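Local atomic coordinates of phosphoserine phosphatase (Homo sapiens, PDB entry 6HYY), a protein that catalyses the magnesium-dependent hydrolysis of O-phosphoserine to serine and phosphate, as a member of the haloacid dehalogenase-like hydrolase family. Residues A12-V17 / K156-L161; V101-G106 / L119-T124. One frame throughout, in Å; residues are numbered along the deposited sequence.

In the fold
Interactions 1 and 2 are both buried and both hold the seven-stranded sheet of the haloacid dehalogenase-like fold, through its neighbouring strands 12-16 and 100-105. Interaction 1 packs helix 153-165 on strand 12-16; interaction 2 packs the loop after helix 109-116 on strand 100-105. The backbones of the two strands pair: Phe-15 N to Phe-102 O and Phe-15 O to Ile-104 N are both 2.9 Å and probable hydrogen bonds. Chemistry changes along each strand: sulfur and aliphatic groups meet in the body of the sheet, whereas polar groups at the carboxyl ends, Asp-16 and Ser-105, face the same bound serine, and Asp-16 also binds magnesium.

Interaction 1: A12-V17 / K156-L161; sequences AVCFDV and KVIKLL. With MG (magnesium ion), chain D; SER (serine), chain E.
Cys-14 of strand 12-16 meets Ile-158 and Leu-161 of helix 153-165, which covers one face of the central sheet in this Rossmann-like haloacid dehalogenase core. Val-13 belongs to the other face. Cys-14 points toward the helix. With SG anti to the carbonyl carbon (chi1 -58°), its small, polarisable sulfur touches two side chains about one helical turn apart: SG lies 3.9 Å from Leu-161 CD1 and 4.2 Å from Ile-158 CG1. The CA atoms of Cys-14 and Ile-158 stay 8.1 Å apart, a spacing bridged by these apolar groups, with Ile-104 of strand 100-105 packed beside them, and no hydrogen bond joins the segments. Phe-15, like Val-13 on the other face, packs against helix 87-96.

The strand ends at the active site. Asp-16 divides its carboxylate between two tasks: OD2 binds magnesium at 2.2 Å, while OD1 accepts a hydrogen bond from the OG of the bound serine. The backbone O of Asp-18, the OD1 of Asp-175 and three waters complete the six ligands of the magnesium, and Lys-154 of helix 153-165 forms a salt bridge with Asp-16 OD1. A carboxylate suits this place because its two oxygens can serve metal and serine at once. Val-17 adds its backbone: N donates a weak hydrogen bond to the serine OG at 3.1 Å, with an N-H...O angle of 134°.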
loop_
_atom_site.group_PDB
_atom_site.type_symbol
_atom_site.label_atom_id
_atom_site.label_comp_id
_atom_site.label_asym_id
_atom_site.label_seq_id
_atom_site.Cartn_x
_atom_site.Cartn_y
_atom_site.Cartn_z
ATOM N N ALA A 12 -1.443 6.315 15.034
ATOM C CA ALA A 12 -1.616 5.310 13.997
ATOM C C ALA A 12 -0.885 5.786 12.750
ATOM O O ALA A 12 -0.886 6.978 12.434
ATOM C CB ALA A 12 -3.094 5.022 13.692
ATOM N N VAL A 13 -0.229 4.855 12.053
ATOM C CA VAL A 13 0.442 5.163 10.797
ATOM C C VAL A 13 -0.046 4.170 9.761
ATOM O O VAL A 13 -0.008 2.958 9.994
ATOM C CB VAL A 13 1.971 5.086 10.938
ATOM C CG1 VAL A 13 2.631 5.210 9.548
ATOM C CG2 VAL A 13 2.494 6.146 11.881
ATOM N N CYS A 14 -0.531 4.679 8.637
ATOM C CA CYS A 14 -0.983 3.845 7.531
ATOM C C CYS A 14 0.033 3.957 6.410
ATOM O O CYS A 14 0.386 5.067 6.009
ATOM C CB CYS A 14 -2.350 4.264 7.000
ATOM S SG CYS A 14 -3.646 4.229 8.255
ATOM N N PHE A 15 0.512 2.816 5.931
ATOM C CA PHE A 15 1.459 2.770 4.831
ATOM C C PHE A 15 0.768 2.277 3.573
ATOM O O PHE A 15 0.094 1.240 3.597
ATOM C CB PHE A 15 2.604 1.809 5.124
ATOM C CG PHE A 15 3.580 2.272 6.158
ATOM C CD1 PHE A 15 4.686 3.042 5.813
ATOM C CD2 PHE A 15 3.412 1.903 7.487
ATOM C CE1 PHE A 15 5.596 3.452 6.764
ATOM C CE2 PHE A 15 4.340 2.292 8.455
ATOM C CZ PHE A 15 5.423 3.090 8.101
ATOM N N ASP A 16 0.969 3.003 2.478
ATOM C CA ASP A 16 0.791 2.455 1.144
ATOM C C ASP A 16 1.739 1.271 0.950
ATOM O O ASP A 16 2.862 1.281 1.456
ATOM C CB ASP A 16 1.087 3.579 0.141
ATOM C CG ASP A 16 1.168 3.103 -1.300
ATOM O OD1 ASP A 16 0.218 2.469 -1.769
ATOM O OD2 ASP A 16 2.178 3.409 -1.945
ATOM N N VAL A 17 1.294 0.253 0.209
ATOM C CA VAL A 17 2.166 -0.901 -0.036
ATOM C C VAL A 17 3.020 -0.741 -1.299
ATOM O O VAL A 17 4.260 -0.670 -1.209
ATOM C CB VAL A 17 1.341 -2.199 -0.074
ATOM C CG1 VAL A 17 2.248 -3.385 -0.399
ATOM C CG2 VAL A 17 0.627 -2.408 1.261
ATOM N N LYS A 156 -11.242 6.407 2.334
ATOM C CA LYS A 156 -12.361 5.683 2.930
ATOM C C LYS A 156 -11.884 4.737 4.028
ATOM O O LYS A 156 -12.544 4.590 5.063
ATOM C CB LYS A 156 -13.128 4.915 1.857
ATOM C CG LYS A 156 -13.771 5.797 0.800
ATOM C CD LYS A 156 -14.626 4.969 -0.151
ATOM C CE LYS A 156 -15.170 5.823 -1.293
ATOM N NZ LYS A 156 -14.347 5.703 -2.537
ATOM N N VAL A 157 -10.749 4.071 3.808
ATOM C CA VAL A 157 -10.194 3.201 4.842
ATOM C C VAL A 157 -9.870 4.011 6.091
ATOM O O VAL A 157 -10.196 3.614 7.213
ATOM C CB VAL A 157 -8.951 2.457 4.314
ATOM C CG1 VAL A 157 -8.235 1.743 5.473
ATOM C CG2 VAL A 157 -9.357 1.463 3.242
ATOM N N ILE A 158 -9.214 5.155 5.915
ATOM C CA ILE A 158 -8.808 5.951 7.066
ATOM C C ILE A 158 -10.036 6.451 7.817
ATOM O O ILE A 158 -10.051 6.470 9.053
ATOM C CB ILE A 158 -7.873 7.093 6.626
ATOM C CG1 ILE A 158 -6.549 6.462 6.156
ATOM C CG2 ILE A 158 -7.634 8.106 7.779
ATOM C CD1 ILE A 158 -5.526 7.446 5.673
ATOM N N LYS A 159 -11.094 6.831 7.080
ATOM C CA LYS A 159 -12.345 7.209 7.736
ATOM C C LYS A 159 -12.906 6.057 8.554
ATOM O O LYS A 159 -13.348 6.260 9.695
ATOM C CB LYS A 159 -13.365 7.685 6.696
ATOM C CG LYS A 159 -14.735 8.015 7.275
ATOM C CD LYS A 159 -15.610 8.688 6.215
ATOM C CE LYS A 159 -16.889 9.247 6.833
ATOM N NZ LYS A 159 -17.755 9.939 5.838
ATOM N N LEU A 160 -12.901 4.840 8.001
ATOM C CA LEU A 160 -13.363 3.685 8.766
ATOM C C LEU A 160 -12.540 3.500 10.034
ATOM O O LEU A 160 -13.093 3.204 11.097
ATOM C CB LEU A 160 -13.309 2.418 7.912
ATOM C CG LEU A 160 -14.278 2.262 6.737
ATOM C CD1 LEU A 160 -13.946 0.996 5.956
ATOM C CD2 LEU A 160 -15.719 2.231 7.222
ATOM N N LEU A 161 -11.219 3.684 9.948
ATOM C CA LEU A 161 -10.368 3.496 11.125
ATOM C C LEU A 161 -10.639 4.565 12.179
ATOM O O LEU A 161 -10.639 4.276 13.382
ATOM C CB LEU A 161 -8.897 3.517 10.715
ATOM C CG LEU A 161 -8.448 2.328 9.886
ATOM C CD1 LEU A 161 -7.008 2.593 9.437
ATOM C CD2 LEU A 161 -8.553 1.014 10.667
HETATM MG MG MG D . 2.074 3.324 -4.130
HETATM N N SER E . -1.596 -0.550 -5.752
HETATM C CA SER E . -1.780 -0.024 -4.405
HETATM C C SER E . -2.588 1.266 -4.455
HETATM O O SER E . -2.153 2.260 -3.884
HETATM C CB SER E . -0.450 0.254 -3.739
HETATM O OG SER E . -0.473 0.089 -2.340
HETATM O OXT SER E . -3.653 1.371 -5.074
HETATM O O HOH W 1 0.571 2.440 -5.183
HETATM O O HOH W 2 0.515 4.905 -4.337
HETATM O O HOH W 3 2.861 3.456 -6.227
#

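Interaction 2: V101-G106 / L119-T124. With SER (serine), chain E.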
loop_
_atom_site.group_PDB
_atom_site.type_symbol
_atom_site.label_atom_id
_atom_site.label_comp_id
_atom_site.label_asym_id
_atom_site.label_seq_id
_atom_site.Cartn_x
_atom_site.Cartn_y
_atom_site.Cartn_z
ATOM N N VAL A 101 -0.097 0.200 13.346
ATOM C CA VAL A 101 0.416 0.278 11.981
ATOM C C VAL A 101 -0.503 -0.497 11.049
ATOM O O VAL A 101 -0.868 -1.646 11.330
ATOM C CB VAL A 101 1.857 -0.246 11.919
ATOM C CG1 VAL A 101 2.384 -0.204 10.470
ATOM C CG2 VAL A 101 2.759 0.579 12.851
ATOM N N PHE A 102 -0.855 0.122 9.915
ATOM C CA PHE A 102 -1.792 -0.456 8.964
ATOM C C PHE A 102 -1.154 -0.450 7.590
ATOM O O PHE A 102 -0.306 0.390 7.303
ATOM C CB PHE A 102 -3.132 0.324 8.893
ATOM C CG PHE A 102 -3.871 0.356 10.200
ATOM C CD1 PHE A 102 -3.579 1.320 11.142
ATOM C CD2 PHE A 102 -4.850 -0.581 10.476
ATOM C CE1 PHE A 102 -4.250 1.341 12.375
ATOM C CE2 PHE A 102 -5.507 -0.591 11.715
ATOM C CZ PHE A 102 -5.216 0.387 12.647
ATOM N N LEU A 103 -1.575 -1.400 6.757
ATOM C CA LEU A 103 -1.203 -1.438 5.354
ATOM C C LEU A 103 -2.452 -1.227 4.516
ATOM O O LEU A 103 -3.475 -1.882 4.749
ATOM C CB LEU A 103 -0.547 -2.775 4.995
ATOM C CG LEU A 103 0.733 -3.177 5.735
ATOM C CD1 LEU A 103 1.297 -4.468 5.107
ATOM C CD2 LEU A 103 1.764 -2.062 5.686
ATOM N N ILE A 104 -2.376 -0.317 3.546
ATOM C CA ILE A 104 -3.503 -0.030 2.663
ATOM C C ILE A 104 -3.029 -0.183 1.228
ATOM O O ILE A 104 -1.985 0.364 0.850
ATOM C CB ILE A 104 -4.089 1.383 2.886
ATOM C CG1 ILE A 104 -4.402 1.602 4.363
ATOM C CG2 ILE A 104 -5.350 1.555 2.031
ATOM C CD1 ILE A 104 -4.879 3.014 4.676
ATOM N N SER A 105 -3.783 -0.933 0.432
ATOM C CA SER A 105 -3.316 -1.197 -0.921
ATOM C C SER A 105 -4.485 -1.400 -1.874
ATOM O O SER A 105 -5.507 -1.979 -1.512
ATOM C CB SER A 105 -2.419 -2.429 -0.939
ATOM O OG SER A 105 -1.859 -2.579 -2.234
ATOM N N GLY A 106 -4.304 -0.927 -3.110
ATOM C CA GLY A 106 -5.133 -1.336 -4.232
ATOM C C GLY A 106 -4.763 -2.687 -4.814
ATOM O O GLY A 106 -5.468 -3.186 -5.699
ATOM N N LEU A 119 6.189 -8.248 8.631
ATOM C CA LEU A 119 6.360 -7.042 9.441
ATOM C C LEU A 119 5.629 -7.116 10.778
ATOM O O LEU A 119 5.485 -6.084 11.457
ATOM C CB LEU A 119 5.855 -5.812 8.674
ATOM C CG LEU A 119 6.580 -5.533 7.357
ATOM C CD1 LEU A 119 5.734 -4.601 6.475
ATOM C CD2 LEU A 119 7.941 -4.913 7.622
ATOM N N ASN A 120 5.125 -8.295 11.144
ATOM C CA ASN A 120 4.358 -8.490 12.380
ATOM C C ASN A 120 3.135 -7.590 12.458
ATOM O O ASN A 120 2.708 -7.207 13.553
ATOM C CB ASN A 120 5.232 -8.278 13.600
ATOM C CG ASN A 120 6.433 -9.131 13.552
ATOM O OD1 ASN A 120 7.517 -8.670 13.216
ATOM N ND2 ASN A 120 6.243 -10.411 13.831
ATOM N N ILE A 121 2.565 -7.274 11.305
ATOM C CA ILE A 121 1.326 -6.509 11.221
ATOM C C ILE A 121 0.177 -7.506 11.114
ATOM O O ILE A 121 0.156 -8.308 10.163
ATOM C CB ILE A 121 1.351 -5.560 10.019
ATOM C CG1 ILE A 121 2.462 -4.513 10.193
ATOM C CG2 ILE A 121 -0.029 -4.884 9.824
ATOM C CD1 ILE A 121 2.718 -3.673 8.930
ATOM N N PRO A 122 -0.778 -7.491 12.035
ATOM C CA PRO A 122 -1.866 -8.469 11.981
ATOM C C PRO A 122 -2.734 -8.278 10.753
ATOM O O PRO A 122 -2.894 -7.169 10.233
ATOM C CB PRO A 122 -2.659 -8.192 13.269
ATOM C CG PRO A 122 -2.289 -6.821 13.662
ATOM C CD PRO A 122 -0.872 -6.600 13.201
ATOM N N ALA A 123 -3.318 -9.386 10.292
ATOM C CA ALA A 123 -4.198 -9.337 9.133
ATOM C C ALA A 123 -5.390 -8.407 9.335
ATOM O O ALA A 123 -5.922 -7.892 8.345
ATOM C CB ALA A 123 -4.685 -10.743 8.783
ATOM N N THR A 124 -5.807 -8.171 10.588
ATOM C CA THR A 124 -6.855 -7.192 10.878
ATOM C C THR A 124 -6.479 -5.789 10.441
ATOM O O THR A 124 -7.367 -4.952 10.252
ATOM C CB THR A 124 -7.171 -7.139 12.382
ATOM O OG1 THR A 124 -5.982 -6.813 13.121
ATOM C CG2 THR A 124 -7.718 -8.464 12.865
HETATM N N SER E . -1.596 -0.550 -5.752
HETATM C CA SER E . -1.780 -0.024 -4.405
HETATM C C SER E . -2.588 1.266 -4.455
HETATM O O SER E . -2.153 2.260 -3.884
HETATM C CB SER E . -0.450 0.254 -3.739
HETATM O OG SER E . -0.473 0.089 -2.340
HETATM O OXT SER E . -3.653 1.371 -5.074
#
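Val-101 and Ile-121 mark the closest backbone approach, their CA atoms 6.9 Å apart, where the loop 119-124 passes strand 100-105. No hydrogen bond joins the two segments. From Leu-103 on the strand draws away toward the bound serine, while the loop stays beside its start, turning through a short 3-10 segment at Ala-123 and Thr-124 to Asn-125, which hydrogen-bonds to Leu-103 through its backbone.

Ile-121 carries the contact with both of its branches. CG2, anti to the backbone N, rests 3.7 Å from the carbonyl O of Val-101, an oxygen that accepts a hydrogen bond from Asn-125 ND2. The longer branch, with CG1 anti to the carbonyl carbon (chi1 -64°) and the chain extended beyond it, carries CD1 in among the strand's side chains. There CD1 lies 3.8 Å from Val-101 CG1, the two side chains crossing at about a right angle, and 3.7 Å from Leu-103 CD2. Leu-103 CG is almost as near, so the methyl of Ile-121 sits against the leucine's branch point as well as its tip.

Alternation along the strand brings Val-101 and Leu-103 to the same face of the sheet, while Phe-102 and Ile-104 pack against helix 153-165 on the other. The link from strand 100-105 through helix 109-116 to the parallel strand 126-133 is the beta-alpha-beta crossover of a Rossmann-like fold, and residues 119-124 lie in its second connection, after the helix. Ala-116 of that helix touches both Leu-103 and Ile-121. Branched aliphatic residues suit this buried seam, since their methyl groups fill it without adding polar atoms.

At the strand's polar carboxyl end, Ser-105 OG lies 3.0 Å from the OG of the bound serine, and Gly-106 brings its backbone N to 3.0 Å from the serine CA.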